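Local coordinates for Peptide/nickel transport system substrate-binding protein (Listeria monocytogenes serotype 1/2a, PDB 5KZT) that probably captures peptides outside the membrane for uptake by a transporter and is here bound to a peptide, at residues F273-R281 against F439-Y450. Sequence-based numbering, arbitrary orientation.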
ATOM      1  N   PHE A 273      -9.547  -4.915   1.514  1.00 16.07           N
ATOM      2  CA  PHE A 273      -9.483  -5.696   0.297  1.00 16.35           C
ATOM      3  C   PHE A 273     -10.832  -5.600  -0.397  1.00 16.75           C
ATOM      4  O   PHE A 273     -11.882  -5.658   0.251  1.00 16.34           O
ATOM      5  CB  PHE A 273      -9.099  -7.144   0.597  1.00 17.30           C
ATOM      6  CG  PHE A 273      -7.617  -7.366   0.587  1.00 17.92           C
ATOM      7  CD1 PHE A 273      -6.840  -6.940   1.656  1.00 18.39           C
ATOM      8  CD2 PHE A 273      -6.994  -7.909  -0.520  1.00 18.50           C
ATOM      9  CE1 PHE A 273      -5.463  -7.111   1.645  1.00 19.01           C
ATOM     10  CE2 PHE A 273      -5.624  -8.094  -0.532  1.00 19.04           C
ATOM     11  CZ  PHE A 273      -4.855  -7.690   0.546  1.00 19.12           C
ATOM     12  N   TYR A 274     -10.791  -5.388  -1.706  1.00 16.91           N
ATOM     13  CA  TYR A 274     -11.986  -5.086  -2.455  1.00 17.10           C
ATOM     14  C   TYR A 274     -11.870  -5.665  -3.836  1.00 17.41           C
ATOM     15  O   TYR A 274     -10.767  -5.880  -4.341  1.00 17.33           O
ATOM     16  CB  TYR A 274     -12.246  -3.584  -2.526  1.00 16.94           C
ATOM     17  CG  TYR A 274     -11.066  -2.744  -2.973  1.00 17.13           C
ATOM     18  CD1 TYR A 274     -10.160  -2.258  -2.036  1.00 17.04           C
ATOM     19  CD2 TYR A 274     -10.855  -2.432  -4.319  1.00 17.34           C
ATOM     20  CE1 TYR A 274      -9.076  -1.486  -2.405  1.00 17.63           C
ATOM     21  CE2 TYR A 274      -9.760  -1.653  -4.705  1.00 17.54           C
ATOM     22  CZ  TYR A 274      -8.881  -1.183  -3.737  1.00 17.89           C
ATOM     23  OH  TYR A 274      -7.786  -0.424  -4.059  1.00 19.19           O
ATOM     24  N   ILE A 275     -13.031  -5.883  -4.437  1.00 17.84           N
ATOM     25  CA  ILE A 275     -13.132  -6.281  -5.832  1.00 18.45           C
ATOM     26  C   ILE A 275     -13.049  -5.019  -6.694  1.00 17.66           C
ATOM     27  O   ILE A 275     -13.844  -4.085  -6.504  1.00 17.76           O
ATOM     28  CB  ILE A 275     -14.475  -6.986  -6.138  1.00 19.59           C
ATOM     29  CG1 ILE A 275     -14.727  -8.167  -5.195  1.00 20.68           C
ATOM     30  CG2 ILE A 275     -14.528  -7.423  -7.602  1.00 19.90           C
ATOM     31  CD1 ILE A 275     -13.788  -9.330  -5.362  1.00 21.55           C
ATOM     32  N   LYS A 276     -12.131  -5.007  -7.654  1.00 17.08           N
ATOM     33  CA  LYS A 276     -12.111  -3.995  -8.713  1.00 17.20           C
ATOM     34  C   LYS A 276     -12.843  -4.461  -9.976  1.00 17.30           C
ATOM     35  O   LYS A 276     -12.615  -5.560 -10.469  1.00 17.78           O
ATOM     36  CB  LYS A 276     -10.671  -3.639  -9.062  1.00 17.46           C
ATOM     37  CG  LYS A 276      -9.938  -2.906  -7.955  1.00 17.44           C
ATOM     38  CD  LYS A 276      -8.552  -2.453  -8.377  1.00 17.80           C
ATOM     39  CE  LYS A 276      -8.597  -1.241  -9.275  1.00 17.74           C
ATOM     40  NZ  LYS A 276      -7.224  -0.772  -9.521  1.00 18.10           N
ATOM     41  N   PHE A 277     -13.692  -3.597 -10.517  1.00 17.08           N
ATOM     42  CA  PHE A 277     -14.463  -3.875 -11.732  1.00 17.29           C
ATOM     43  C   PHE A 277     -13.899  -3.056 -12.884  1.00 17.16           C
ATOM     44  O   PHE A 277     -14.191  -1.859 -12.991  1.00 17.53           O
ATOM     45  CB  PHE A 277     -15.915  -3.470 -11.505  1.00 17.47           C
ATOM     46  CG  PHE A 277     -16.622  -4.292 -10.454  1.00 17.74           C
ATOM     47  CD1 PHE A 277     -16.840  -5.656 -10.647  1.00 18.08           C
ATOM     48  CD2 PHE A 277     -17.109  -3.700  -9.292  1.00 17.60           C
ATOM     49  CE1 PHE A 277     -17.500  -6.416  -9.684  1.00 18.35           C
ATOM     50  CE2 PHE A 277     -17.781  -4.463  -8.330  1.00 18.02           C
ATOM     51  CZ  PHE A 277     -17.967  -5.813  -8.526  1.00 18.21           C
ATOM     52  N   ASN A 278     -13.101  -3.676 -13.749  1.00 16.99           N
ATOM     53  CA  ASN A 278     -12.558  -2.960 -14.905  1.00 17.08           C
ATOM     54  C   ASN A 278     -13.644  -2.792 -15.951  1.00 17.42           C
ATOM     55  O   ASN A 278     -14.178  -3.779 -16.474  1.00 17.33           O
ATOM     56  CB  ASN A 278     -11.364  -3.670 -15.539  1.00 17.32           C
ATOM     57  CG  ASN A 278     -10.701  -2.846 -16.620  1.00 17.82           C
ATOM     58  OD1 ASN A 278     -10.894  -1.626 -16.704  1.00 17.96           O
ATOM     59  ND2 ASN A 278      -9.937  -3.511 -17.484  1.00 18.21           N
ATOM     60  N   GLN A 279     -13.929  -1.542 -16.271  1.00 17.32           N
ATOM     61  CA  GLN A 279     -14.981  -1.214 -17.230  1.00 18.01           C
ATOM     62  C   GLN A 279     -14.526  -1.159 -18.681  1.00 18.83           C
ATOM     63  O   GLN A 279     -15.372  -1.095 -19.589  1.00 19.37           O
ATOM     64  CB  GLN A 279     -15.630   0.109 -16.847  1.00 18.04           C
ATOM     65  CG  GLN A 279     -16.122   0.118 -15.414  1.00 17.64           C
ATOM     66  CD  GLN A 279     -17.046   1.269 -15.100  1.00 17.95           C
ATOM     67  OE1 GLN A 279     -17.683   1.831 -15.992  1.00 18.88           O
ATOM     68  NE2 GLN A 279     -17.160   1.602 -13.816  1.00 17.48           N
ATOM     69  N   LYS A 280     -13.218  -1.170 -18.922  1.00 19.11           N
ATOM     70  CA  LYS A 280     -12.684  -1.067 -20.288  1.00 20.41           C
ATOM     71  C   LYS A 280     -11.352  -1.778 -20.398  1.00 20.72           C
ATOM     72  O   LYS A 280     -10.430  -1.494 -19.632  1.00 20.17           O
ATOM     73  CB  LYS A 280     -12.498   0.397 -20.682  1.00 21.00           C
ATOM     74  CG  LYS A 280     -11.982   0.582 -22.099  1.00 22.38           C
ATOM     75  CD  LYS A 280     -12.129   2.024 -22.556  1.00 23.54           C
ATOM     76  CE  LYS A 280     -13.564   2.373 -22.909  1.00 24.44           C
ATOM     77  NZ  LYS A 280     -13.594   3.579 -23.786  1.00 25.55           N
ATOM     78  N   ARG A 281     -11.250  -2.680 -21.367  1.00 21.61           N
ATOM     79  CA  ARG A 281     -10.068  -3.501 -21.539  1.00 22.45           C
ATOM     80  C   ARG A 281      -9.708  -3.515 -23.021  1.00 24.14           C
ATOM     81  O   ARG A 281     -10.575  -3.721 -23.875  1.00 24.30           O
ATOM     82  CB  ARG A 281     -10.367  -4.905 -21.038  1.00 22.47           C
ATOM     83  CG  ARG A 281      -9.243  -5.883 -21.224  1.00 23.16           C
ATOM     84  CD  ARG A 281      -9.566  -7.228 -20.619  1.00 23.35           C
ATOM     85  NE  ARG A 281      -8.351  -8.025 -20.620  1.00 24.25           N
ATOM     86  CZ  ARG A 281      -8.190  -9.180 -19.994  1.00 24.32           C
ATOM     87  NH1 ARG A 281      -9.166  -9.707 -19.281  1.00 24.03           N
ATOM     88  NH2 ARG A 281      -7.021  -9.798 -20.079  1.00 25.14           N
ATOM     89  N   PHE A 439      -9.914   6.670  -6.624  1.00 16.13           N
ATOM     90  CA  PHE A 439     -10.924   6.434  -7.661  1.00 16.06           C
ATOM     91  C   PHE A 439     -11.416   7.693  -8.374  1.00 16.25           C
ATOM     92  O   PHE A 439     -12.442   7.666  -9.050  1.00 15.94           O
ATOM     93  CB  PHE A 439     -12.051   5.609  -7.043  1.00 16.42           C
ATOM     94  CG  PHE A 439     -11.551   4.305  -6.475  1.00 16.47           C
ATOM     95  CD1 PHE A 439     -11.094   3.304  -7.332  1.00 16.28           C
ATOM     96  CD2 PHE A 439     -11.452   4.116  -5.098  1.00 16.58           C
ATOM     97  CE1 PHE A 439     -10.588   2.111  -6.835  1.00 16.31           C
ATOM     98  CE2 PHE A 439     -10.940   2.916  -4.593  1.00 16.38           C
ATOM     99  CZ  PHE A 439     -10.516   1.914  -5.462  1.00 15.93           C
ATOM    100  N   VAL A 440     -10.648   8.778  -8.244  1.00 16.24           N
ATOM    101  CA  VAL A 440     -10.826   9.937  -9.099  1.00 17.02           C
ATOM    102  C   VAL A 440     -10.564   9.545 -10.562  1.00 16.84           C
ATOM    103  O   VAL A 440      -9.808   8.606 -10.841  1.00 16.19           O
ATOM    104  CB  VAL A 440      -9.936  11.149  -8.683  1.00 17.22           C
ATOM    105  CG1 VAL A 440     -10.243  11.561  -7.246  1.00 17.41           C
ATOM    106  CG2 VAL A 440      -8.457  10.843  -8.867  1.00 17.01           C
ATOM    107  N   THR A 441     -11.220  10.259 -11.481  1.00 17.18           N
ATOM    108  CA  THR A 441     -11.126   9.988 -12.916  1.00 17.32           C
ATOM    109  C   THR A 441      -9.666   9.988 -13.355  1.00 17.25           C
ATOM    110  O   THR A 441      -8.924  10.912 -13.049  1.00 16.72           O
ATOM    111  CB  THR A 441     -11.950  11.036 -13.739  1.00 18.15           C
ATOM    112  OG1 THR A 441     -13.336  10.945 -13.383  1.00 18.25           O
ATOM    113  CG2 THR A 441     -11.810  10.829 -15.249  1.00 18.54           C
ATOM    114  N   ASP A 442      -9.268   8.934 -14.071  1.00 17.33           N
ATOM    115  CA  ASP A 442      -7.929   8.798 -14.636  1.00 17.79           C
ATOM    116  C   ASP A 442      -6.804   8.738 -13.580  1.00 17.36           C
ATOM    117  O   ASP A 442      -5.626   8.903 -13.926  1.00 17.05           O
ATOM    118  CB  ASP A 442      -7.644   9.899 -15.681  1.00 18.93           C
ATOM    119  CG  ASP A 442      -8.515   9.787 -16.923  1.00 19.89           C
ATOM    120  OD1 ASP A 442      -8.788   8.661 -17.381  1.00 20.57           O
ATOM    121  OD2 ASP A 442      -8.912  10.844 -17.465  1.00 21.27           O
ATOM    122  N   GLY A 443      -7.151   8.480 -12.323  1.00 16.63           N
ATOM    123  CA  GLY A 443      -6.149   8.374 -11.283  1.00 16.91           C
ATOM    124  C   GLY A 443      -5.255   7.165 -11.523  1.00 17.41           C
ATOM    125  O   GLY A 443      -5.711   6.118 -12.025  1.00 17.01           O
ATOM    126  N   ALA A 444      -3.985   7.284 -11.149  1.00 17.95           N
ATOM    127  CA  ALA A 444      -3.018   6.199 -11.404  1.00 18.76           C
ATOM    128  C   ALA A 444      -3.314   4.893 -10.661  1.00 18.82           C
ATOM    129  O   ALA A 444      -2.843   3.834 -11.086  1.00 19.08           O
ATOM    130  CB  ALA A 444      -1.600   6.663 -11.101  1.00 19.23           C
ATOM    131  N   GLN A 445      -4.066   4.967  -9.561  1.00 18.90           N
ATOM    132  CA  GLN A 445      -4.581   3.790  -8.852  1.00 19.43           C
ATOM    133  C   GLN A 445      -6.054   3.458  -9.095  1.00 18.40           C
ATOM    134  O   GLN A 445      -6.617   2.609  -8.404  1.00 18.52           O
ATOM    135  CB  GLN A 445      -4.325   3.955  -7.344  1.00 20.47           C
ATOM    136  CG  GLN A 445      -2.845   3.936  -6.950  1.00 22.13           C
ATOM    137  CD  GLN A 445      -2.143   2.636  -7.304  1.00 23.11           C
ATOM    138  OE1 GLN A 445      -2.768   1.588  -7.504  1.00 25.63           O
ATOM    139  NE2 GLN A 445      -0.843   2.695  -7.400  1.00 25.18           N
ATOM    140  N   ASN A 446      -6.669   4.095 -10.087  1.00 17.69           N
ATOM    141  CA  ASN A 446      -8.061   3.819 -10.478  1.00 17.88           C
ATOM    142  C   ASN A 446      -8.013   2.587 -11.386  1.00 18.35           C
ATOM    143  O   ASN A 446      -8.318   1.487 -10.931  1.00 19.08           O
ATOM    144  CB  ASN A 446      -8.673   5.054 -11.156  1.00 17.50           C
ATOM    145  CG  ASN A 446     -10.106   4.851 -11.621  1.00 17.60           C
ATOM    146  OD1 ASN A 446     -10.493   3.791 -12.118  1.00 17.57           O
ATOM    147  ND2 ASN A 446     -10.884   5.899 -11.520  1.00 17.55           N
ATOM    148  N   ARG A 447      -7.591   2.770 -12.644  1.00 18.70           N
ATOM    149  CA  ARG A 447      -7.372   1.666 -13.592  1.00 19.58           C
ATOM    150  C   ARG A 447      -8.599   0.785 -13.816  1.00 18.50           C
ATOM    151  O   ARG A 447      -8.491  -0.417 -14.033  1.00 17.90           O
ATOM    152  CB  ARG A 447      -6.175   0.802 -13.146  1.00 20.84           C
ATOM    153  CG  ARG A 447      -4.905   1.581 -12.890  1.00 22.73           C
ATOM    154  CD  ARG A 447      -4.380   2.248 -14.153  1.00 25.36           C
ATOM    155  NE  ARG A 447      -3.193   3.054 -13.858  1.00 28.20           N
ATOM    156  CZ  ARG A 447      -2.612   3.925 -14.684  1.00 29.82           C
ATOM    157  NH1 ARG A 447      -3.087   4.152 -15.916  1.00 31.16           N
ATOM    158  NH2 ARG A 447      -1.540   4.593 -14.258  1.00 30.32           N
ATOM    159  N   MET A 448      -9.767   1.402 -13.739  1.00 17.56           N
ATOM    160  CA  MET A 448     -11.014   0.723 -13.989  1.00 17.38           C
ATOM    161  C   MET A 448     -11.822   1.438 -15.060  1.00 17.36           C
ATOM    162  O   MET A 448     -12.888   0.949 -15.428  1.00 17.52           O
ATOM    163  CB  MET A 448     -11.821   0.695 -12.692  1.00 17.22           C
ATOM    164  CG  MET A 448     -11.203  -0.177 -11.628  1.00 16.98           C
ATOM    165  SD  MET A 448     -12.244  -0.299 -10.167  1.00 17.54           S
ATOM    166  CE  MET A 448     -12.602   1.398  -9.754  1.00 17.32           C
ATOM    167  N   SER A 449     -11.321   2.575 -15.559  1.00 16.74           N
ATOM    168  CA  SER A 449     -12.121   3.530 -16.334  1.00 17.28           C
ATOM    169  C   SER A 449     -13.415   3.906 -15.602  1.00 17.64           C
ATOM    170  O   SER A 449     -14.474   4.079 -16.211  1.00 18.62           O
ATOM    171  CB  SER A 449     -12.376   3.024 -17.762  1.00 17.90           C
ATOM    172  OG  SER A 449     -11.156   2.878 -18.466  1.00 17.73           O
ATOM    173  N   TYR A 450     -13.308   4.042 -14.281  1.00 17.09           N
ATOM    174  CA  TYR A 450     -14.399   4.544 -13.477  1.00 17.29           C
ATOM    175  C   TYR A 450     -14.261   6.056 -13.444  1.00 17.55           C
ATOM    176  O   TYR A 450     -13.204   6.579 -13.100  1.00 16.91           O
ATOM    177  CB  TYR A 450     -14.365   3.989 -12.059  1.00 16.65           C
ATOM    178  CG  TYR A 450     -15.310   4.727 -11.124  1.00 16.95           C
ATOM    179  CD1 TYR A 450     -16.688   4.619 -11.265  1.00 17.73           C
ATOM    180  CD2 TYR A 450     -14.813   5.566 -10.122  1.00 16.70           C
ATOM    181  CE1 TYR A 450     -17.541   5.295 -10.420  1.00 18.16           C
ATOM    182  CE2 TYR A 450     -15.659   6.250  -9.274  1.00 17.18           C
ATOM    183  CZ  TYR A 450     -17.016   6.121  -9.431  1.00 17.96           C
ATOM    184  OH  TYR A 450     -17.842   6.814  -8.584  1.00 18.56           O
TER
HETATM  185  O   HOH W   1      -7.391   0.395  -6.576  1.00 30.25           O
HETATM  186  O   HOH W   2      -4.959  -0.189  -7.651  1.00 35.35           O
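Lys-276 NZ is gripped from several sides. It donates to Asn-446 O at 2.9 Å, arriving 38° out of the carbonyl plane; two waters and a salt bridge to Asp-413 make four partners, more than its three protons can serve at once, the first water being the more distant of the two. That water also meets Tyr-274 OH at 2.7 Å, in the plane of the tyrosine ring, and donates to Gln-445 O; the second lies within hydrogen-bonding distance of Gln-445 OE1, while Gln-445 NE2 bonds Asp-34. With the ammonium buried, the nearby carboxylate would be expected to stabilise its positive charge. The lysine chain bends at chi3 (76°), and its CE packs 3.7 Å from Met-448 CG, the two side chains crossing at about a right angle. The methionine lies against the strand backbone, its SD 3.6 Å from Phe-277 N.

Beyond the strand end, Gln-279 N donates to Met-448 O at 2.8 Å, nearly straight. An Asx turn shapes each segment here: Asn-278 OD1 accepts from Lys-280 N, its ND2 bonding Tyr-418 O, and Asn-446 OD1 from Met-448 N at 3.0 Å. At the other end, Phe-439 directs its edge at the face of Tyr-274 in an offset edge-to-face pair, planes 80° apart, with Phe-439 CZ 3.7 Å from Tyr-274 CE2.

Acidic peptide side chains pack on Phe-273 and Gln-445. In this family 5 solute-binding (PBP-clan) fold, the contact seats the loop between helices 433-436 and 453-459 on the end of strand 264-277, which pairs with strands 420-425 and 491-503; Ile-491 touches Met-448 and Phe-439.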